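Local structure of uncharacterized conserved protein (Methanococcus maripaludis S2, 3C2Q) at residues 175-188 and 197-211. The protein catalyses the conversion of ornithine to proline with release of ammonia, using NAD(+) as cofactor. Residues are numbered along the deposited sequence; the frame is centred on the assembly and turned at random.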
loop_
_atom_site.group_PDB
_atom_site.type_symbol
_atom_site.label_atom_id
_atom_site.label_comp_id
_atom_site.label_asym_id
_atom_site.label_seq_id
_atom_site.Cartn_x
_atom_site.Cartn_y
_atom_site.Cartn_z
ATOM N N THR B 175 -0.181 -24.195 -11.236
ATOM C CA THR B 175 -1.305 -25.013 -10.785
ATOM C C THR B 175 -2.642 -24.269 -10.834
ATOM O O THR B 175 -3.662 -24.894 -11.105
ATOM C CB THR B 175 -1.100 -25.674 -9.386
ATOM O OG1 THR B 175 -0.961 -24.649 -8.372
ATOM C CG2 THR B 175 0.141 -26.590 -9.405
ATOM N N HIS B 176 -2.643 -22.949 -10.591
ATOM C CA HIS B 176 -3.887 -22.175 -10.804
ATOM C C HIS B 176 -4.249 -21.971 -12.260
ATOM O O HIS B 176 -5.442 -21.957 -12.587
ATOM C CB HIS B 176 -3.924 -20.843 -10.020
ATOM C CG HIS B 176 -3.973 -21.039 -8.522
ATOM N ND1 HIS B 176 -5.027 -21.664 -7.881
ATOM C CD2 HIS B 176 -3.095 -20.690 -7.550
ATOM C CE1 HIS B 176 -4.799 -21.682 -6.578
ATOM N NE2 HIS B 176 -3.622 -21.119 -6.355
ATOM N N ASP B 177 -3.242 -21.795 -13.117
ATOM C CA ASP B 177 -3.466 -21.793 -14.569
ATOM C C ASP B 177 -4.177 -23.113 -14.954
ATOM O O ASP B 177 -5.180 -23.126 -15.683
ATOM C CB ASP B 177 -2.144 -21.652 -15.327
ATOM C CG ASP B 177 -2.293 -21.869 -16.853
ATOM O OD1 ASP B 177 -3.002 -21.088 -17.552
ATOM O OD2 ASP B 177 -1.654 -22.818 -17.362
ATOM N N ILE B 178 -3.675 -24.216 -14.415
ATOM C CA ILE B 178 -4.219 -25.527 -14.756
ATOM C C ILE B 178 -5.599 -25.744 -14.148
ATOM O O ILE B 178 -6.492 -26.277 -14.820
ATOM C CB ILE B 178 -3.190 -26.643 -14.403
ATOM C CG1 ILE B 178 -2.037 -26.547 -15.409
ATOM C CG2 ILE B 178 -3.899 -28.057 -14.431
ATOM C CD1 ILE B 178 -0.724 -27.233 -14.991
ATOM N N GLU B 179 -5.797 -25.303 -12.903
ATOM C CA GLU B 179 -7.131 -25.228 -12.305
ATOM C C GLU B 179 -8.125 -24.526 -13.210
ATOM O O GLU B 179 -9.286 -24.986 -13.348
ATOM C CB GLU B 179 -7.126 -24.497 -10.950
ATOM C CG GLU B 179 -8.428 -24.596 -10.203
ATOM C CD GLU B 179 -8.570 -23.556 -9.078
ATOM O OE1 GLU B 179 -7.535 -23.014 -8.591
ATOM O OE2 GLU B 179 -9.715 -23.264 -8.669
ATOM N N SER B 180 -7.709 -23.399 -13.795
ATOM C CA SER B 180 -8.661 -22.646 -14.599
ATOM C C SER B 180 -8.906 -23.377 -15.923
ATOM O O SER B 180 -10.025 -23.368 -16.424
ATOM C CB SER B 180 -8.248 -21.163 -14.797
ATOM O OG SER B 180 -7.054 -21.096 -15.539
ATOM N N ALA B 181 -7.884 -24.036 -16.460
ATOM C CA ALA B 181 -8.052 -24.828 -17.688
ATOM C C ALA B 181 -9.005 -26.004 -17.476
ATOM O O ALA B 181 -9.909 -26.221 -18.288
ATOM C CB ALA B 181 -6.697 -25.306 -18.217
ATOM N N LEU B 182 -8.842 -26.733 -16.376
ATOM C CA LEU B 182 -9.664 -27.915 -16.106
ATOM C C LEU B 182 -11.042 -27.567 -15.628
ATOM O O LEU B 182 -12.021 -28.203 -16.035
ATOM C CB LEU B 182 -9.002 -28.837 -15.070
ATOM C CG LEU B 182 -7.672 -29.450 -15.494
ATOM C CD1 LEU B 182 -7.146 -30.304 -14.327
ATOM C CD2 LEU B 182 -7.810 -30.290 -16.727
ATOM N N TYR B 183 -11.137 -26.585 -14.721
ATOM C CA TYR B 183 -12.384 -26.305 -14.025
ATOM C C TYR B 183 -13.019 -24.921 -14.216
ATOM O O TYR B 183 -14.114 -24.666 -13.704
ATOM C CB TYR B 183 -12.220 -26.588 -12.532
ATOM C CG TYR B 183 -11.660 -27.969 -12.293
ATOM C CD1 TYR B 183 -12.411 -29.115 -12.608
ATOM C CD2 TYR B 183 -10.366 -28.138 -11.811
ATOM C CE1 TYR B 183 -11.884 -30.369 -12.436
ATOM C CE2 TYR B 183 -9.826 -29.401 -11.638
ATOM C CZ TYR B 183 -10.590 -30.506 -11.937
ATOM O OH TYR B 183 -10.058 -31.761 -11.763
ATOM N N GLY B 184 -12.321 -24.021 -14.885
ATOM C CA GLY B 184 -12.861 -22.670 -15.073
ATOM C C GLY B 184 -12.694 -21.731 -13.864
ATOM O O GLY B 184 -13.250 -20.604 -13.870
ATOM N N THR B 185 -11.937 -22.175 -12.850
ATOM C CA THR B 185 -11.742 -21.378 -11.611
ATOM C C THR B 185 -10.262 -21.156 -11.223
ATOM O O THR B 185 -9.363 -21.864 -11.685
ATOM C CB THR B 185 -12.402 -22.058 -10.377
ATOM O OG1 THR B 185 -11.810 -23.347 -10.171
ATOM C CG2 THR B 185 -13.894 -22.235 -10.564
ATOM N N SER B 186 -10.035 -20.167 -10.354
ATOM C CA SER B 186 -8.762 -20.022 -9.653
ATOM C C SER B 186 -9.147 -19.742 -8.226
ATOM O O SER B 186 -9.942 -18.825 -7.965
ATOM C CB SER B 186 -7.952 -18.861 -10.229
ATOM O OG SER B 186 -6.631 -18.851 -9.668
ATOM N N LEU B 187 -8.655 -20.576 -7.317
ATOM C CA LEU B 187 -9.090 -20.522 -5.932
ATOM C C LEU B 187 -10.608 -20.788 -5.819
ATOM O O LEU B 187 -11.271 -20.298 -4.884
ATOM C CB LEU B 187 -8.753 -19.124 -5.355
ATOM C CG LEU B 187 -7.274 -18.761 -5.156
ATOM C CD1 LEU B 187 -7.152 -17.306 -4.633
ATOM C CD2 LEU B 187 -6.665 -19.744 -4.195
ATOM N N GLY B 188 -11.173 -21.514 -6.793
ATOM C CA GLY B 188 -12.601 -21.823 -6.734
ATOM C C GLY B 188 -13.488 -20.700 -7.195
ATOM O O GLY B 188 -14.698 -20.800 -7.068
ATOM N N VAL B 197 -17.815 -20.893 -7.106
ATOM C CA VAL B 197 -18.681 -21.984 -7.563
ATOM C C VAL B 197 -18.801 -23.018 -6.429
ATOM O O VAL B 197 -17.883 -23.149 -5.593
ATOM C CB VAL B 197 -18.130 -22.607 -8.864
ATOM C CG1 VAL B 197 -18.015 -21.551 -9.952
ATOM C CG2 VAL B 197 -16.796 -23.257 -8.634
ATOM N N THR B 198 -19.923 -23.744 -6.386
ATOM C CA THR B 198 -20.124 -24.774 -5.353
ATOM C C THR B 198 -19.010 -25.817 -5.458
ATOM O O THR B 198 -18.700 -26.294 -6.540
ATOM C CB THR B 198 -21.540 -25.426 -5.433
ATOM O OG1 THR B 198 -21.829 -25.767 -6.781
ATOM C CG2 THR B 198 -22.579 -24.452 -5.005
ATOM N N GLY B 199 -18.344 -26.094 -4.336
ATOM C CA GLY B 199 -17.223 -27.052 -4.312
ATOM C C GLY B 199 -15.923 -26.558 -4.964
ATOM O O GLY B 199 -14.969 -27.322 -5.108
ATOM N N GLY B 200 -15.879 -25.278 -5.359
ATOM C CA GLY B 200 -14.695 -24.720 -6.013
ATOM C C GLY B 200 -13.416 -24.777 -5.191
ATOM O O GLY B 200 -12.311 -24.786 -5.745
ATOM N N HIS B 201 -13.561 -24.852 -3.876
ATOM C CA HIS B 201 -12.418 -24.948 -2.952
ATOM C C HIS B 201 -11.586 -26.216 -3.166
ATOM O O HIS B 201 -10.406 -26.271 -2.774
ATOM C CB HIS B 201 -12.876 -24.844 -1.485
ATOM C CG HIS B 201 -13.896 -25.862 -1.111
ATOM N ND1 HIS B 201 -13.571 -27.019 -0.440
ATOM C CD2 HIS B 201 -15.228 -25.920 -1.344
ATOM C CE1 HIS B 201 -14.661 -27.747 -0.273
ATOM N NE2 HIS B 201 -15.679 -27.101 -0.810
ATOM N N LYS B 202 -12.186 -27.211 -3.818
ATOM C CA LYS B 202 -11.497 -28.447 -4.156
ATOM C C LYS B 202 -10.774 -28.394 -5.488
ATOM O O LYS B 202 -9.920 -29.229 -5.741
ATOM C CB LYS B 202 -12.492 -29.625 -4.201
ATOM C CG LYS B 202 -12.930 -30.171 -2.825
ATOM C CD LYS B 202 -11.856 -31.122 -2.237
ATOM C CE LYS B 202 -12.510 -32.355 -1.652
ATOM N NZ LYS B 202 -11.682 -33.131 -0.685
ATOM N N HIS B 203 -11.075 -27.422 -6.349
ATOM C CA HIS B 203 -10.527 -27.501 -7.704
ATOM C C HIS B 203 -9.008 -27.454 -7.750
ATOM O O HIS B 203 -8.389 -28.063 -8.602
ATOM C CB HIS B 203 -11.129 -26.423 -8.631
ATOM C CG HIS B 203 -12.610 -26.559 -8.837
ATOM N ND1 HIS B 203 -13.358 -25.595 -9.483
ATOM C CD2 HIS B 203 -13.470 -27.565 -8.535
ATOM C CE1 HIS B 203 -14.624 -25.977 -9.526
ATOM N NE2 HIS B 203 -14.718 -27.168 -8.956
ATOM N N HIS B 204 -8.410 -26.652 -6.885
ATOM C CA HIS B 204 -6.963 -26.519 -6.885
ATOM C C HIS B 204 -6.232 -27.855 -6.603
ATOM O O HIS B 204 -5.346 -28.261 -7.378
ATOM C CB HIS B 204 -6.517 -25.414 -5.906
ATOM C CG HIS B 204 -5.075 -25.108 -6.025
ATOM N ND1 HIS B 204 -4.277 -24.819 -4.940
ATOM C CD2 HIS B 204 -4.266 -25.080 -7.115
ATOM C CE1 HIS B 204 -3.039 -24.614 -5.356
ATOM N NE2 HIS B 204 -3.002 -24.767 -6.672
ATOM N N ILE B 205 -6.612 -28.540 -5.529
ATOM C CA ILE B 205 -6.053 -29.900 -5.272
ATOM C C ILE B 205 -6.436 -30.911 -6.366
ATOM O O ILE B 205 -5.607 -31.758 -6.732
ATOM C CB ILE B 205 -6.369 -30.430 -3.834
ATOM C CG1 ILE B 205 -5.574 -31.698 -3.476
ATOM C CG2 ILE B 205 -7.869 -30.610 -3.587
ATOM C CD1 ILE B 205 -4.051 -31.568 -3.573
ATOM N N TYR B 206 -7.651 -30.805 -6.925
ATOM C CA TYR B 206 -8.000 -31.687 -8.053
ATOM C C TYR B 206 -7.048 -31.445 -9.203
ATOM O O TYR B 206 -6.629 -32.390 -9.872
ATOM C CB TYR B 206 -9.422 -31.501 -8.559
ATOM C CG TYR B 206 -10.529 -31.894 -7.645
ATOM C CD1 TYR B 206 -10.331 -32.803 -6.597
ATOM C CD2 TYR B 206 -11.814 -31.416 -7.880
ATOM C CE1 TYR B 206 -11.352 -33.155 -5.773
ATOM C CE2 TYR B 206 -12.869 -31.778 -7.072
ATOM C CZ TYR B 206 -12.637 -32.651 -6.023
ATOM O OH TYR B 206 -13.693 -32.984 -5.211
ATOM N N ALA B 207 -6.678 -30.178 -9.448
ATOM C CA ALA B 207 -5.763 -29.876 -10.552
ATOM C C ALA B 207 -4.344 -30.422 -10.312
ATOM O O ALA B 207 -3.700 -30.966 -11.226
ATOM C CB ALA B 207 -5.725 -28.336 -10.861
ATOM N N ILE B 208 -3.862 -30.288 -9.081
ATOM C CA ILE B 208 -2.538 -30.840 -8.733
ATOM C C ILE B 208 -2.597 -32.387 -8.882
ATOM O O ILE B 208 -1.697 -32.987 -9.460
ATOM C CB ILE B 208 -2.149 -30.450 -7.293
ATOM C CG1 ILE B 208 -1.868 -28.925 -7.208
ATOM C CG2 ILE B 208 -0.894 -31.270 -6.774
ATOM C CD1 ILE B 208 -1.947 -28.357 -5.754
ATOM N N ASN B 209 -3.654 -32.991 -8.352
ATOM C CA ASN B 209 -3.833 -34.472 -8.410
ATOM C C ASN B 209 -3.800 -34.966 -9.857
ATOM O O ASN B 209 -3.151 -35.958 -10.179
ATOM C CB ASN B 209 -5.136 -34.869 -7.718
ATOM C CG ASN B 209 -5.112 -36.308 -7.234
ATOM O OD1 ASN B 209 -4.070 -36.788 -6.796
ATOM N ND2 ASN B 209 -6.257 -36.994 -7.293
ATOM N N ALA B 210 -4.442 -34.220 -10.744
ATOM C CA ALA B 210 -4.499 -34.560 -12.161
ATOM C C ALA B 210 -3.132 -34.530 -12.825
ATOM O O ALA B 210 -2.789 -35.427 -13.629
ATOM C CB ALA B 210 -5.520 -33.650 -12.898
ATOM N N ILE B 211 -2.304 -33.546 -12.456
ATOM C CA ILE B 211 -0.973 -33.454 -13.029
ATOM C C ILE B 211 -0.050 -34.523 -12.422
ATOM O O ILE B 211 0.737 -35.119 -13.168
ATOM C CB ILE B 211 -0.326 -32.019 -12.917
ATOM C CG1 ILE B 211 -1.234 -30.952 -13.570
ATOM C CG2 ILE B 211 1.078 -31.971 -13.569
ATOM C CD1 ILE B 211 -1.523 -31.187 -15.055
HETATM O O HOH W 1 -9.670 -24.338 -5.666
#
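Where the CB of A207 drops knob-into-hole among I178, E179, L182 and Y183, helices 175-183 and 203-211 of the Rossmann-fold domain cross nearly at right angles (97°), their axes 8.6 Å apart at closest, a worked example of how a small residue lets helices close tightly. Beside this apolar core the rings of H176 and H204 stack face to face, centroids 3.9 Å apart, and H204 NE2 donates in its ring plane to T175 OG1 (2.7 Å). T175 also adjoins N171, inferred by similarity to bind NAD(+). Buried E179, its CG anti to the backbone N (chi1 -171°), extends its carboxylate past H203 and H204: OE1 accepts from H176 ND1 (2.9 Å) and L187 N, OE2 from G188 N and T185 OG1. Shortening E179 to an alanine would probably leave those four donors without their common acceptor and the H176 ring freer to turn. Y183, though partly exposed, is well packed in an offset stack on H203; the looser solvent side is at V197, which touches 175-188 through CG2 and a single hydrogen bond, V197 N to G188 O (3.1 Å). On the edge of the H203 ring, ND1 donates in plane to T185 OG1, 2.8 Å away.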